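Ricin B lectin (Clostridium thermocellum, PDB 3VSF) is an exo-beta-1,3-galactanase of glycoside hydrolase family 43 that also carries a ricin-type beta-trefoil domain with a galactose-binding site. Local coordinates at residues E75-S80 / N116-K121; P110-C115 / M135-G140. All blocks are in the same frame, centred on the assembly; numbering follows the deposited sequence.

From the N terminus the chain passes 75-80 on strand 69-77 and then builds the third and fourth strands (83-91 and 98-105) of the first four-stranded sheet. It next enters the loop holding 110-115 and runs straight on into 116-121. Interaction 1 closes the path from 80 to 116 and joins the first sheet to the second. The chain then turns back along strand 131-138 to reach 135-140, where interaction 2 closes a shorter loop against 110-115. The four segments alternate, so the two contacts cross. They meet within the second sheet: Asn116 O lies 2.8 Å from Glu138 N, a probable hydrogen bond between strands 116-124 and 131-138.

Interaction 1: residues E75-S80 / N116-K121; sequences EYRDDS and NIERPK
Arg77 reaches across to Glu118, and NH2 of the arginine forms a salt bridge of 2.8 Å with Glu118 OE2. The carboxylate oxygen comes to the edge of the guanidinium, near its plane. The two flat groups are nevertheless turned 55° against each other, and the contact is made by one oxygen. The other terminal nitrogen, Arg77 NH1, pairs with Glu75 OE2 at 2.7 Å. One guanidinium thus holds two carboxylates, and the Arg77 chain is bent at chi2 (72°) on its way to them. Glu75 and Glu118 run side by side in the same direction, with their OE2 atoms 5.7 Å apart.

The aliphatic part of Glu75 packs as well. Its CG lies 3.7 Å from Pro120 CD and 3.7 Å from Glu118 CA. The Glu75 side chain and the proline ring cross at about a right angle.

Strand 69-77 is the second strand of one four-stranded antiparallel sheet, and strand 116-124 is the first of the next. The contact therefore bridges two adjacent blades of the five-bladed beta-propeller that is the GH43 fold. The side chains of Glu75 and Arg77 reach both backbone and side chains of 117-120.

Further out, Glu118 has two more partners, both in weak hydrogen bonds: His136 ND1 at OE1 and Tyr143 OH at OE2. The CB of Arg119 points away from 75-80, and its NE makes a salt bridge with Asp186 OD2. Further along the chain, Asp78 OD2 accepts from Ser80 N at 2.8 Å in an Asx turn.

Interaction 2: residues P110-C115 / M135-G140; sequences PELNHC and MHWENG
Trp137 is pressed against Glu111, Leu112 and Cys115 of the loop that leads from the first to the second blade of the GH43 beta-propeller. It stands on strand 131-138, the second strand of the second blade. Its CB already points to the loop, and CG lies anti to the backbone N (chi1 -170°), which brings the pyrrole edge of the indole to that loop.

At CD1 the ring meets Leu112 CD2 at 4.0 Å; this methyl sits at the ring edge, near its plane. Next comes NE1, which donates a hydrogen bond to Glu111 O at 3.3 Å. The bond is bent, with an N-H...O angle of 143°. The acceptor lies almost exactly in the ring plane, but the donor stands 52° above the carbonyl plane, so it does not follow a lone pair. Cys115 SG approaches the same nitrogen obliquely, in a sulfur-aromatic contact 4.1 Å from the centroid of the five-membered ring. Further along, CE2 packs on Cys115 CB at 3.6 Å. CZ2, on the six-membered ring, lies 3.7 Å from Cys115 CB and also meets Glu111, whose CB is 4.2 Å from it.

The carboxylate of Glu111 has partners elsewhere: Tyr162 OH is hydrogen-bonded to OE2, and Ser165 OG weakly to OE1. They belong to strand 161-166, the last strand of the same blade.

Past the strand end the backbones draw close as well. Here the CA-H of Cys115 is directed at Asn139 O, with 3.4 Å from Cys115 CA to that oxygen.

Interaction 1: residues E75-S80 / N116-K121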
ATOM      1  N   GLU A  75      -8.105 -14.091  -7.626  1.00 74.10           N
ATOM      2  CA  GLU A  75      -8.905 -14.592  -8.738  1.00 75.74           C
ATOM      3  C   GLU A  75      -8.390 -14.085 -10.082  1.00 77.17           C
ATOM      4  O   GLU A  75      -7.579 -13.163 -10.138  1.00 79.42           O
ATOM      5  CB  GLU A  75     -10.378 -14.215  -8.549  1.00 76.39           C
ATOM      6  CG  GLU A  75     -10.631 -12.727  -8.349  1.00 75.69           C
ATOM      7  CD  GLU A  75     -10.504 -11.928  -9.630  1.00 77.47           C
ATOM      8  OE1 GLU A  75     -10.753 -12.494 -10.717  1.00 77.94           O
ATOM      9  OE2 GLU A  75     -10.150 -10.733  -9.551  1.00 76.13           O
ATOM     10  N   TYR A  76      -8.866 -14.700 -11.161  1.00 78.68           N
ATOM     11  CA  TYR A  76      -8.472 -14.309 -12.509  1.00 81.09           C
ATOM     12  C   TYR A  76      -9.501 -14.765 -13.536  1.00 82.18           C
ATOM     13  O   TYR A  76      -9.962 -15.907 -13.501  1.00 83.41           O
ATOM     14  CB  TYR A  76      -7.094 -14.877 -12.854  1.00 84.71           C
ATOM     15  CG  TYR A  76      -7.068 -16.382 -13.012  1.00 85.27           C
ATOM     16  CD1 TYR A  76      -6.829 -16.967 -14.248  1.00 86.06           C
ATOM     17  CD2 TYR A  76      -7.286 -17.216 -11.924  1.00 84.51           C
ATOM     18  CE1 TYR A  76      -6.804 -18.342 -14.395  1.00 88.20           C
ATOM     19  CE2 TYR A  76      -7.264 -18.592 -12.060  1.00 86.50           C
ATOM     20  CZ  TYR A  76      -7.023 -19.150 -13.299  1.00 88.09           C
ATOM     21  OH  TYR A  76      -7.001 -20.518 -13.441  1.00 90.74           O
ATOM     22  N   ARG A  77      -9.856 -13.867 -14.447  1.00 81.95           N
ATOM     23  CA  ARG A  77     -10.819 -14.176 -15.500  1.00 84.48           C
ATOM     24  C   ARG A  77     -10.214 -15.070 -16.581  1.00 86.38           C
ATOM     25  O   ARG A  77      -9.041 -15.435 -16.510  1.00 84.11           O
ATOM     26  CB  ARG A  77     -11.358 -12.886 -16.128  1.00 84.64           C
ATOM     27  CG  ARG A  77     -12.401 -12.159 -15.291  1.00 83.50           C
ATOM     28  CD  ARG A  77     -11.801 -11.493 -14.058  1.00 76.99           C
ATOM     29  NE  ARG A  77     -12.707 -10.487 -13.508  1.00 75.28           N
ATOM     30  CZ  ARG A  77     -12.444  -9.736 -12.444  1.00 76.68           C
ATOM     31  NH1 ARG A  77     -11.293  -9.870 -11.799  1.00 77.05           N
ATOM     32  NH2 ARG A  77     -13.334  -8.846 -12.023  1.00 76.98           N
ATOM     33  N   ASP A  78     -11.025 -15.416 -17.578  1.00 89.48           N
ATOM     34  CA  ASP A  78     -10.579 -16.241 -18.699  1.00 91.80           C
ATOM     35  C   ASP A  78     -10.715 -15.502 -20.029  1.00 95.51           C
ATOM     36  O   ASP A  78     -10.514 -14.290 -20.098  1.00 97.56           O
ATOM     37  CB  ASP A  78     -11.365 -17.556 -18.751  1.00 90.87           C
ATOM     38  CG  ASP A  78     -12.868 -17.340 -18.788  1.00 93.56           C
ATOM     39  OD1 ASP A  78     -13.616 -18.300 -18.508  1.00 92.37           O
ATOM     40  OD2 ASP A  78     -13.303 -16.209 -19.093  1.00 92.39           O
ATOM     41  N   ASP A  79     -11.058 -16.237 -21.083  1.00 93.77           N
ATOM     42  CA  ASP A  79     -11.243 -15.641 -22.403  1.00 96.79           C
ATOM     43  C   ASP A  79     -12.521 -14.813 -22.475  1.00 95.64           C
ATOM     44  O   ASP A  79     -12.597 -13.835 -23.220  1.00 95.94           O
ATOM     45  CB  ASP A  79     -11.252 -16.718 -23.492  1.00 99.77           C
ATOM     46  CG  ASP A  79      -9.877 -17.303 -23.746  1.00106.18           C
ATOM     47  OD1 ASP A  79      -8.873 -16.623 -23.444  1.00104.91           O
ATOM     48  OD2 ASP A  79      -9.800 -18.445 -24.249  1.00108.17           O
ATOM     49  N   SER A  80     -13.526 -15.209 -21.701  1.00 93.94           N
ATOM     50  CA  SER A  80     -14.798 -14.495 -21.687  1.00 94.87           C
ATOM     51  C   SER A  80     -14.882 -13.528 -20.509  1.00 93.39           C
ATOM     52  O   SER A  80     -15.968 -13.089 -20.133  1.00 95.53           O
ATOM     53  CB  SER A  80     -15.968 -15.482 -21.651  1.00 96.49           C
ATOM     54  OG  SER A  80     -15.963 -16.321 -22.794  1.00 97.61           O
ATOM     55  N   ASN A 116     -19.236 -13.783 -12.029  1.00 78.75           N
ATOM     56  CA  ASN A 116     -18.090 -12.948 -11.695  1.00 76.38           C
ATOM     57  C   ASN A 116     -17.725 -13.092 -10.223  1.00 75.78           C
ATOM     58  O   ASN A 116     -18.564 -12.888  -9.347  1.00 76.40           O
ATOM     59  CB  ASN A 116     -18.382 -11.477 -11.998  1.00 74.40           C
ATOM     60  CG  ASN A 116     -18.717 -11.234 -13.455  1.00 81.82           C
ATOM     61  OD1 ASN A 116     -19.753 -10.651 -13.777  1.00 81.71           O
ATOM     62  ND2 ASN A 116     -17.837 -11.675 -14.347  1.00 81.00           N
ATOM     63  N   ILE A 117     -16.475 -13.449  -9.952  1.00 75.41           N
ATOM     64  CA  ILE A 117     -15.981 -13.489  -8.581  1.00 74.43           C
ATOM     65  C   ILE A 117     -14.725 -12.641  -8.442  1.00 76.09           C
ATOM     66  O   ILE A 117     -13.762 -12.814  -9.187  1.00 77.58           O
ATOM     67  CB  ILE A 117     -15.697 -14.924  -8.108  1.00 75.65           C
ATOM     68  CG1 ILE A 117     -17.002 -15.610  -7.703  1.00 77.23           C
ATOM     69  CG2 ILE A 117     -14.734 -14.913  -6.933  1.00 76.26           C
ATOM     70  CD1 ILE A 117     -16.803 -16.855  -6.873  1.00 79.40           C
ATOM     71  N   GLU A 118     -14.744 -11.719  -7.487  1.00 72.59           N
ATOM     72  CA  GLU A 118     -13.626 -10.809  -7.296  1.00 73.93           C
ATOM     73  C   GLU A 118     -13.394 -10.490  -5.823  1.00 72.62           C
ATOM     74  O   GLU A 118     -14.314 -10.563  -5.007  1.00 69.47           O
ATOM     75  CB  GLU A 118     -13.837  -9.526  -8.103  1.00 74.69           C
ATOM     76  CG  GLU A 118     -15.135  -8.795  -7.801  1.00 73.46           C
ATOM     77  CD  GLU A 118     -15.470  -7.748  -8.849  1.00 77.56           C
ATOM     78  OE1 GLU A 118     -16.061  -6.707  -8.489  1.00 79.30           O
ATOM     79  OE2 GLU A 118     -15.147  -7.965 -10.036  1.00 72.48           O
ATOM     80  N   ARG A 119     -12.154 -10.142  -5.497  1.00 70.53           N
ATOM     81  CA  ARG A 119     -11.760  -9.832  -4.125  1.00 70.30           C
ATOM     82  C   ARG A 119     -12.047 -10.972  -3.150  1.00 69.74           C
ATOM     83  O   ARG A 119     -12.729 -10.776  -2.145  1.00 68.42           O
ATOM     84  CB  ARG A 119     -12.433  -8.542  -3.650  1.00 70.00           C
ATOM     85  CG  ARG A 119     -12.099  -7.339  -4.509  1.00 67.17           C
ATOM     86  CD  ARG A 119     -12.606  -6.050  -3.894  1.00 68.60           C
ATOM     87  NE  ARG A 119     -12.128  -4.889  -4.636  1.00 69.26           N
ATOM     88  CZ  ARG A 119     -10.913  -4.369  -4.502  1.00 70.80           C
ATOM     89  NH1 ARG A 119     -10.050  -4.908  -3.650  1.00 68.75           N
ATOM     90  NH2 ARG A 119     -10.558  -3.312  -5.219  1.00 71.55           N
ATOM     91  N   PRO A 120     -11.521 -12.171  -3.446  1.00 68.57           N
ATOM     92  CA  PRO A 120     -11.673 -13.310  -2.537  1.00 68.96           C
ATOM     93  C   PRO A 120     -10.693 -13.220  -1.370  1.00 68.53           C
ATOM     94  O   PRO A 120      -9.500 -13.010  -1.584  1.00 70.94           O
ATOM     95  CB  PRO A 120     -11.321 -14.504  -3.424  1.00 69.22           C
ATOM     96  CG  PRO A 120     -10.349 -13.953  -4.405  1.00 71.64           C
ATOM     97  CD  PRO A 120     -10.783 -12.536  -4.669  1.00 68.45           C
ATOM     98  N   LYS A 121     -11.199 -13.375  -0.151  1.00 69.42           N
ATOM     99  CA  LYS A 121     -10.356 -13.316   1.037  1.00 69.56           C
ATOM    100  C   LYS A 121     -10.497 -14.593   1.859  1.00 73.92           C
ATOM    101  O   LYS A 121     -11.554 -15.223   1.865  1.00 73.09           O
ATOM    102  CB  LYS A 121     -10.718 -12.099   1.890  1.00 67.63           C
ATOM    103  CG  LYS A 121     -10.646 -10.775   1.146  1.00 68.04           C
ATOM    104  CD  LYS A 121      -9.247 -10.515   0.613  1.00 68.95           C
ATOM    105  CE  LYS A 121      -9.174  -9.191  -0.130  1.00 69.93           C
ATOM    106  NZ  LYS A 121     -10.074  -9.162  -1.316  1.00 70.07           N
TER

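Interaction 2: residues P110-C115 / M135-G140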
ATOM      1  N   PRO A 110     -22.419 -25.143  -9.358  1.00 89.61           N
ATOM      2  CA  PRO A 110     -23.208 -24.873 -10.565  1.00 90.61           C
ATOM      3  C   PRO A 110     -23.300 -23.383 -10.886  1.00 87.94           C
ATOM      4  O   PRO A 110     -23.231 -23.004 -12.056  1.00 88.79           O
ATOM      5  CB  PRO A 110     -24.593 -25.423 -10.206  1.00 89.24           C
ATOM      6  CG  PRO A 110     -24.634 -25.409  -8.716  1.00 90.59           C
ATOM      7  CD  PRO A 110     -23.239 -25.737  -8.288  1.00 90.03           C
ATOM      8  N   GLU A 111     -23.458 -22.551  -9.862  1.00 83.75           N
ATOM      9  CA  GLU A 111     -23.592 -21.114 -10.071  1.00 82.71           C
ATOM     10  C   GLU A 111     -22.236 -20.436 -10.248  1.00 81.97           C
ATOM     11  O   GLU A 111     -22.163 -19.240 -10.529  1.00 78.43           O
ATOM     12  CB  GLU A 111     -24.370 -20.466  -8.922  1.00 79.08           C
ATOM     13  CG  GLU A 111     -23.748 -20.661  -7.551  1.00 77.58           C
ATOM     14  CD  GLU A 111     -24.558 -20.004  -6.452  1.00 77.47           C
ATOM     15  OE1 GLU A 111     -25.581 -19.362  -6.769  1.00 76.88           O
ATOM     16  OE2 GLU A 111     -24.173 -20.128  -5.271  1.00 77.45           O
ATOM     17  N   LEU A 112     -21.166 -21.205 -10.085  1.00 83.53           N
ATOM     18  CA  LEU A 112     -19.819 -20.685 -10.290  1.00 82.19           C
ATOM     19  C   LEU A 112     -19.370 -20.893 -11.732  1.00 83.97           C
ATOM     20  O   LEU A 112     -18.268 -20.498 -12.112  1.00 87.77           O
ATOM     21  CB  LEU A 112     -18.828 -21.343  -9.328  1.00 80.39           C
ATOM     22  CG  LEU A 112     -19.048 -21.078  -7.838  1.00 80.36           C
ATOM     23  CD1 LEU A 112     -17.977 -21.772  -7.011  1.00 78.79           C
ATOM     24  CD2 LEU A 112     -19.065 -19.584  -7.555  1.00 77.12           C
ATOM     25  N   ASN A 113     -20.229 -21.515 -12.531  1.00 85.20           N
ATOM     26  CA  ASN A 113     -19.929 -21.758 -13.937  1.00 86.98           C
ATOM     27  C   ASN A 113     -19.877 -20.465 -14.743  1.00 84.01           C
ATOM     28  O   ASN A 113     -18.870 -20.157 -15.378  1.00 86.57           O
ATOM     29  CB  ASN A 113     -20.956 -22.715 -14.548  1.00 91.07           C
ATOM     30  CG  ASN A 113     -20.814 -24.134 -14.030  1.00 89.27           C
ATOM     31  OD1 ASN A 113     -21.170 -24.430 -12.891  1.00 85.78           O
ATOM     32  ND2 ASN A 113     -20.296 -25.022 -14.871  1.00 88.59           N
ATOM     33  N   HIS A 114     -20.967 -19.710 -14.705  1.00 84.14           N
ATOM     34  CA  HIS A 114     -21.069 -18.475 -15.470  1.00 85.17           C
ATOM     35  C   HIS A 114     -21.335 -17.297 -14.538  1.00 84.40           C
ATOM     36  O   HIS A 114     -22.482 -16.891 -14.349  1.00 84.60           O
ATOM     37  CB  HIS A 114     -22.187 -18.597 -16.507  1.00 84.91           C
ATOM     38  CG  HIS A 114     -22.262 -17.446 -17.459  1.00 90.00           C
ATOM     39  ND1 HIS A 114     -21.482 -17.365 -18.593  1.00 92.89           N
ATOM     40  CD2 HIS A 114     -23.029 -16.330 -17.450  1.00 89.30           C
ATOM     41  CE1 HIS A 114     -21.763 -16.248 -19.240  1.00 91.71           C
ATOM     42  NE2 HIS A 114     -22.699 -15.602 -18.568  1.00 91.58           N
ATOM     43  N   CYS A 115     -20.270 -16.751 -13.955  1.00 82.44           N
ATOM     44  CA  CYS A 115     -20.409 -15.672 -12.980  1.00 80.60           C
ATOM     45  C   CYS A 115     -19.137 -14.840 -12.829  1.00 79.25           C
ATOM     46  O   CYS A 115     -18.100 -15.149 -13.415  1.00 78.89           O
ATOM     47  CB  CYS A 115     -20.796 -16.244 -11.615  1.00 76.97           C
ATOM     48  SG  CYS A 115     -19.461 -17.140 -10.784  1.00 78.63           S
ATOM     49  N   MET A 135     -16.015 -13.811  -0.594  1.00 65.93           N
ATOM     50  CA  MET A 135     -15.778 -13.188  -1.892  1.00 66.11           C
ATOM     51  C   MET A 135     -16.984 -12.386  -2.373  1.00 67.64           C
ATOM     52  O   MET A 135     -17.978 -12.252  -1.661  1.00 68.91           O
ATOM     53  CB  MET A 135     -15.416 -14.254  -2.928  1.00 69.33           C
ATOM     54  CG  MET A 135     -16.575 -15.161  -3.309  1.00 71.76           C
ATOM     55  SD  MET A 135     -16.087 -16.885  -3.517  1.00 73.03           S
ATOM     56  CE  MET A 135     -15.749 -17.347  -1.821  1.00 69.71           C
ATOM     57  N   HIS A 136     -16.881 -11.857  -3.588  1.00 66.90           N
ATOM     58  CA  HIS A 136     -17.960 -11.090  -4.197  1.00 67.41           C
ATOM     59  C   HIS A 136     -18.484 -11.830  -5.424  1.00 73.17           C
ATOM     60  O   HIS A 136     -17.710 -12.208  -6.303  1.00 74.19           O
ATOM     61  CB  HIS A 136     -17.461  -9.699  -4.592  1.00 68.06           C
ATOM     62  CG  HIS A 136     -18.486  -8.864  -5.296  1.00 70.45           C
ATOM     63  ND1 HIS A 136     -18.148  -7.825  -6.137  1.00 68.85           N
ATOM     64  CD2 HIS A 136     -19.838  -8.909  -5.281  1.00 72.29           C
ATOM     65  CE1 HIS A 136     -19.248  -7.269  -6.612  1.00 70.71           C
ATOM     66  NE2 HIS A 136     -20.287  -7.908  -6.108  1.00 71.97           N
ATOM     67  N   TRP A 137     -19.796 -12.036  -5.479  1.00 72.00           N
ATOM     68  CA  TRP A 137     -20.398 -12.806  -6.565  1.00 69.33           C
ATOM     69  C   TRP A 137     -21.302 -11.953  -7.451  1.00 69.35           C
ATOM     70  O   TRP A 137     -22.052 -11.109  -6.961  1.00 69.15           O
ATOM     71  CB  TRP A 137     -21.187 -13.992  -6.002  1.00 72.43           C
ATOM     72  CG  TRP A 137     -21.637 -14.968  -7.048  1.00 74.39           C
ATOM     73  CD1 TRP A 137     -20.966 -16.077  -7.476  1.00 74.88           C
ATOM     74  CD2 TRP A 137     -22.858 -14.926  -7.796  1.00 71.25           C
ATOM     75  NE1 TRP A 137     -21.693 -16.726  -8.445  1.00 73.15           N
ATOM     76  CE2 TRP A 137     -22.858 -16.040  -8.658  1.00 72.82           C
ATOM     77  CE3 TRP A 137     -23.950 -14.053  -7.821  1.00 73.63           C
ATOM     78  CZ2 TRP A 137     -23.908 -16.304  -9.536  1.00 74.06           C
ATOM     79  CZ3 TRP A 137     -24.992 -14.318  -8.693  1.00 75.42           C
ATOM     80  CH2 TRP A 137     -24.962 -15.434  -9.537  1.00 74.59           C
ATOM     81  N   GLU A 138     -21.222 -12.183  -8.759  1.00 69.82           N
ATOM     82  CA  GLU A 138     -22.068 -11.488  -9.724  1.00 73.67           C
ATOM     83  C   GLU A 138     -22.525 -12.431 -10.834  1.00 74.31           C
ATOM     84  O   GLU A 138     -21.976 -13.520 -10.999  1.00 73.58           O
ATOM     85  CB  GLU A 138     -21.341 -10.278 -10.316  1.00 74.72           C
ATOM     86  CG  GLU A 138     -21.132  -9.134  -9.335  1.00 73.10           C
ATOM     87  CD  GLU A 138     -22.437  -8.511  -8.872  1.00 75.07           C
ATOM     88  OE1 GLU A 138     -22.402  -7.678  -7.942  1.00 74.59           O
ATOM     89  OE2 GLU A 138     -23.498  -8.848  -9.440  1.00 77.14           O
ATOM     90  N   ASN A 139     -23.528 -12.004 -11.596  1.00 72.30           N
ATOM     91  CA  ASN A 139     -24.124 -12.846 -12.632  1.00 75.42           C
ATOM     92  C   ASN A 139     -23.178 -13.231 -13.765  1.00 77.35           C
ATOM     93  O   ASN A 139     -23.224 -14.354 -14.264  1.00 78.18           O
ATOM     94  CB  ASN A 139     -25.369 -12.175 -13.217  1.00 75.72           C
ATOM     95  CG  ASN A 139     -26.562 -12.254 -12.291  1.00 79.20           C
ATOM     96  OD1 ASN A 139     -26.662 -13.161 -11.465  1.00 81.92           O
ATOM     97  ND2 ASN A 139     -27.480 -11.304 -12.426  1.00 76.88           N
ATOM     98  N   GLY A 140     -22.328 -12.296 -14.172  1.00 78.71           N
ATOM     99  CA  GLY A 140     -21.512 -12.483 -15.357  1.00 78.97           C
ATOM    100  C   GLY A 140     -22.219 -11.846 -16.535  1.00 78.34           C
ATOM    101  O   GLY A 140     -21.677 -11.756 -17.636  1.00 78.44           O
TER